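Local coordinates for secreted protein (Kutzneria albida DSM 43870, PDB 5M6Q), which probably catalyses acyl transfer from protein glutamine side chains, as a microbial transglutaminase whose family members cross-link proteins, at residues A[112-123]-A[217-225]. Numbering follows the deposited sequence.
Sequences ALPSWIDSAKLK and FTVAFAKKD
Lys123 and Ala222 form an antiparallel hydrogen-bonded pair, Ala222 N reaching Lys123 O at 2.7 Å in a nearly straight bond (171°) and Lys123 N returning to Ala222 O, while Leu122 and Lys223 make the adjoining non-hydrogen-bonded pair. One step further, Lys224 N donates to Lys121 O (2.9 Å), so the pairing runs past the strand into the C-terminal tail. Lys224 then doubles back with its side chain: CG lies anti to the carbonyl carbon (chi1 -66°), and the extended chain passes over the Lys121 carbonyl to bring NZ to Ala120 O at 2.9 Å, above the carbonyl plane. A methionine here would probably leave this carbonyl at the 3-10 turn 119-121 without its ammonium partner and the C-terminal tail less firmly tied. The two strands, 122-131 and 214-223, are neighbours in the antiparallel sheet of the transglutaminase domain. On the sheet face of Leu122 and Lys223, the loop after helix 109-112 folds over Phe221. Ala112 O meets the edge of its ring at CD2 (3.5 Å), and a water links the same oxygen to Phe221 N. Pro114 crosses the phenylalanine side chain at about a right angle, CD lying 4.0 Å from Phe221 CB, and Leu122 CB approaches CD1 of the ring obliquely. Val84 and Tyr93, from helices 70-84 and 90-99, also touch the Phe221 side chain.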
# COMPACT_ATOMS: atom_id res chain seq x y z
N ALA A 112 -13.02 -2.72 4.69
CA ALA A 112 -11.85 -3.08 3.89
C ALA A 112 -12.12 -4.24 2.95
O ALA A 112 -11.49 -4.35 1.90
CB ALA A 112 -10.67 -3.41 4.79
N LEU A 113 -13.06 -5.11 3.30
CA LEU A 113 -13.43 -6.22 2.42
C LEU A 113 -14.21 -5.77 1.19
O LEU A 113 -15.23 -5.09 1.30
CB LEU A 113 -14.26 -7.24 3.19
CG LEU A 113 -14.64 -8.52 2.45
CD1 LEU A 113 -13.49 -9.52 2.46
CD2 LEU A 113 -15.89 -9.12 3.08
N PRO A 114 -13.74 -6.15 -0.01
CA PRO A 114 -14.59 -5.94 -1.18
C PRO A 114 -15.64 -7.05 -1.33
O PRO A 114 -15.30 -8.14 -1.77
CB PRO A 114 -13.60 -5.96 -2.35
CG PRO A 114 -12.46 -6.80 -1.86
CD PRO A 114 -12.37 -6.57 -0.38
N SER A 115 -16.89 -6.76 -0.97
CA SER A 115 -17.98 -7.75 -0.99
C SER A 115 -18.18 -8.51 -2.30
O SER A 115 -18.58 -9.67 -2.29
CB SER A 115 -19.30 -7.06 -0.62
OG SER A 115 -19.16 -6.37 0.61
N TRP A 116 -17.91 -7.87 -3.44
CA TRP A 116 -18.18 -8.49 -4.73
C TRP A 116 -17.10 -9.47 -5.19
O TRP A 116 -17.29 -10.19 -6.18
CB TRP A 116 -18.38 -7.41 -5.79
CG TRP A 116 -17.13 -6.67 -6.06
CD1 TRP A 116 -16.63 -5.61 -5.37
CD2 TRP A 116 -16.19 -6.95 -7.10
NE1 TRP A 116 -15.44 -5.20 -5.92
CE2 TRP A 116 -15.14 -6.01 -6.98
CE3 TRP A 116 -16.13 -7.90 -8.13
CZ2 TRP A 116 -14.05 -5.99 -7.85
CZ3 TRP A 116 -15.05 -7.88 -8.99
CH2 TRP A 116 -14.02 -6.94 -8.85
N ILE A 117 -15.96 -9.51 -4.51
CA ILE A 117 -14.94 -10.51 -4.80
C ILE A 117 -15.04 -11.66 -3.80
O ILE A 117 -15.00 -11.44 -2.59
CB ILE A 117 -13.52 -9.90 -4.79
CG1 ILE A 117 -13.42 -8.77 -5.81
CG2 ILE A 117 -12.46 -10.96 -5.08
CD1 ILE A 117 -12.15 -7.93 -5.69
N ASP A 118 -15.18 -12.88 -4.29
CA ASP A 118 -15.24 -14.03 -3.38
C ASP A 118 -13.96 -14.15 -2.52
O ASP A 118 -12.84 -14.02 -3.02
CB ASP A 118 -15.48 -15.31 -4.16
CG ASP A 118 -15.54 -16.52 -3.27
OD1 ASP A 118 -16.49 -16.64 -2.47
OD2 ASP A 118 -14.63 -17.37 -3.36
N SER A 119 -14.13 -14.42 -1.24
CA SER A 119 -13.02 -14.29 -0.30
C SER A 119 -11.89 -15.28 -0.57
O SER A 119 -10.76 -15.05 -0.15
CB SER A 119 -13.52 -14.45 1.15
OG SER A 119 -14.19 -15.69 1.30
N ALA A 120 -12.18 -16.36 -1.30
CA ALA A 120 -11.15 -17.31 -1.69
C ALA A 120 -10.16 -16.72 -2.70
O ALA A 120 -9.05 -17.23 -2.87
CB ALA A 120 -11.78 -18.56 -2.25
N LYS A 121 -10.56 -15.64 -3.36
CA LYS A 121 -9.71 -14.96 -4.34
C LYS A 121 -8.95 -13.76 -3.74
O LYS A 121 -8.36 -12.98 -4.47
CB LYS A 121 -10.54 -14.47 -5.52
CG LYS A 121 -11.29 -15.55 -6.30
CD LYS A 121 -12.17 -14.90 -7.37
CE LYS A 121 -12.85 -15.93 -8.28
NZ LYS A 121 -13.74 -15.24 -9.27
N LEU A 122 -8.98 -13.59 -2.42
CA LEU A 122 -8.38 -12.40 -1.83
C LEU A 122 -7.14 -12.72 -1.02
O LEU A 122 -7.01 -13.81 -0.46
CB LEU A 122 -9.39 -11.67 -0.93
CG LEU A 122 -10.58 -11.07 -1.67
CD1 LEU A 122 -11.58 -10.55 -0.68
CD2 LEU A 122 -10.15 -9.96 -2.66
N LYS A 123 -6.24 -11.75 -0.95
CA LYS A 123 -5.13 -11.82 -0.02
C LYS A 123 -4.86 -10.42 0.53
O LYS A 123 -4.97 -9.43 -0.19
CB LYS A 123 -3.87 -12.37 -0.70
CG LYS A 123 -3.48 -11.59 -1.92
CD LYS A 123 -2.02 -11.76 -2.27
CE LYS A 123 -1.73 -11.24 -3.68
NZ LYS A 123 -0.26 -11.25 -3.98
N PHE A 217 1.99 2.34 7.04
CA PHE A 217 2.03 1.04 6.43
C PHE A 217 0.60 0.53 6.41
O PHE A 217 -0.06 0.44 7.45
CB PHE A 217 2.96 0.11 7.20
CG PHE A 217 4.38 0.57 7.20
CD1 PHE A 217 5.25 0.16 6.20
CD2 PHE A 217 4.83 1.47 8.15
CE1 PHE A 217 6.55 0.60 6.19
CE2 PHE A 217 6.12 1.92 8.13
CZ PHE A 217 6.98 1.49 7.15
N THR A 218 0.14 0.18 5.22
CA THR A 218 -1.28 0.02 4.96
C THR A 218 -1.56 -1.37 4.47
O THR A 218 -0.82 -1.92 3.67
CB THR A 218 -1.76 1.06 3.92
OG1 THR A 218 -1.50 2.37 4.42
CG2 THR A 218 -3.26 0.91 3.62
N VAL A 219 -2.63 -1.94 5.00
CA VAL A 219 -3.05 -3.27 4.62
C VAL A 219 -4.28 -3.14 3.76
O VAL A 219 -5.21 -2.41 4.12
CB VAL A 219 -3.32 -4.14 5.86
CG1 VAL A 219 -3.67 -5.56 5.43
CG2 VAL A 219 -2.14 -4.12 6.79
N ALA A 220 -4.31 -3.84 2.64
CA ALA A 220 -5.46 -3.82 1.75
C ALA A 220 -5.60 -5.17 1.10
O ALA A 220 -4.63 -5.93 0.98
CB ALA A 220 -5.32 -2.72 0.69
N PHE A 221 -6.82 -5.50 0.67
CA PHE A 221 -7.03 -6.75 -0.02
C PHE A 221 -6.65 -6.63 -1.47
O PHE A 221 -7.03 -5.69 -2.16
CB PHE A 221 -8.49 -7.21 0.13
CG PHE A 221 -8.75 -7.85 1.46
CD1 PHE A 221 -8.14 -9.04 1.79
CD2 PHE A 221 -9.56 -7.23 2.40
CE1 PHE A 221 -8.36 -9.63 3.01
CE2 PHE A 221 -9.78 -7.81 3.63
CZ PHE A 221 -9.17 -9.02 3.94
N ALA A 222 -5.83 -7.57 -1.91
CA ALA A 222 -5.51 -7.70 -3.31
C ALA A 222 -6.26 -8.91 -3.86
O ALA A 222 -6.59 -9.83 -3.11
CB ALA A 222 -4.00 -7.85 -3.52
N LYS A 223 -6.53 -8.91 -5.15
CA LYS A 223 -7.12 -10.09 -5.76
C LYS A 223 -5.99 -10.98 -6.31
O LYS A 223 -5.14 -10.51 -7.06
CB LYS A 223 -8.09 -9.69 -6.86
CG LYS A 223 -8.75 -10.87 -7.54
CD LYS A 223 -9.63 -10.43 -8.69
CE LYS A 223 -9.93 -11.60 -9.62
NZ LYS A 223 -10.90 -11.18 -10.67
N LYS A 224 -5.97 -12.25 -5.90
CA LYS A 224 -5.00 -13.22 -6.40
C LYS A 224 -5.06 -13.36 -7.92
O LYS A 224 -6.05 -12.99 -8.55
CB LYS A 224 -5.24 -14.59 -5.78
CG LYS A 224 -4.99 -14.70 -4.30
CD LYS A 224 -5.53 -16.03 -3.80
CE LYS A 224 -5.64 -16.07 -2.29
NZ LYS A 224 -6.31 -17.31 -1.82
N ASP A 225 -4.00 -13.92 -8.50
CA ASP A 225 -3.98 -14.27 -9.92
C ASP A 225 -5.00 -15.36 -10.22
O ASP A 225 -4.98 -16.39 -9.56
CB ASP A 225 -2.60 -14.77 -10.35
CG ASP A 225 -1.53 -13.74 -10.15
OD1 ASP A 225 -1.84 -12.54 -10.27
OD2 ASP A 225 -0.37 -14.13 -9.87
OXT ASP A 225 -5.84 -15.24 -11.11
O HOH W 1 -8.89 -3.72 1.07
O HOH W 2 -8.47 -16.08 0.23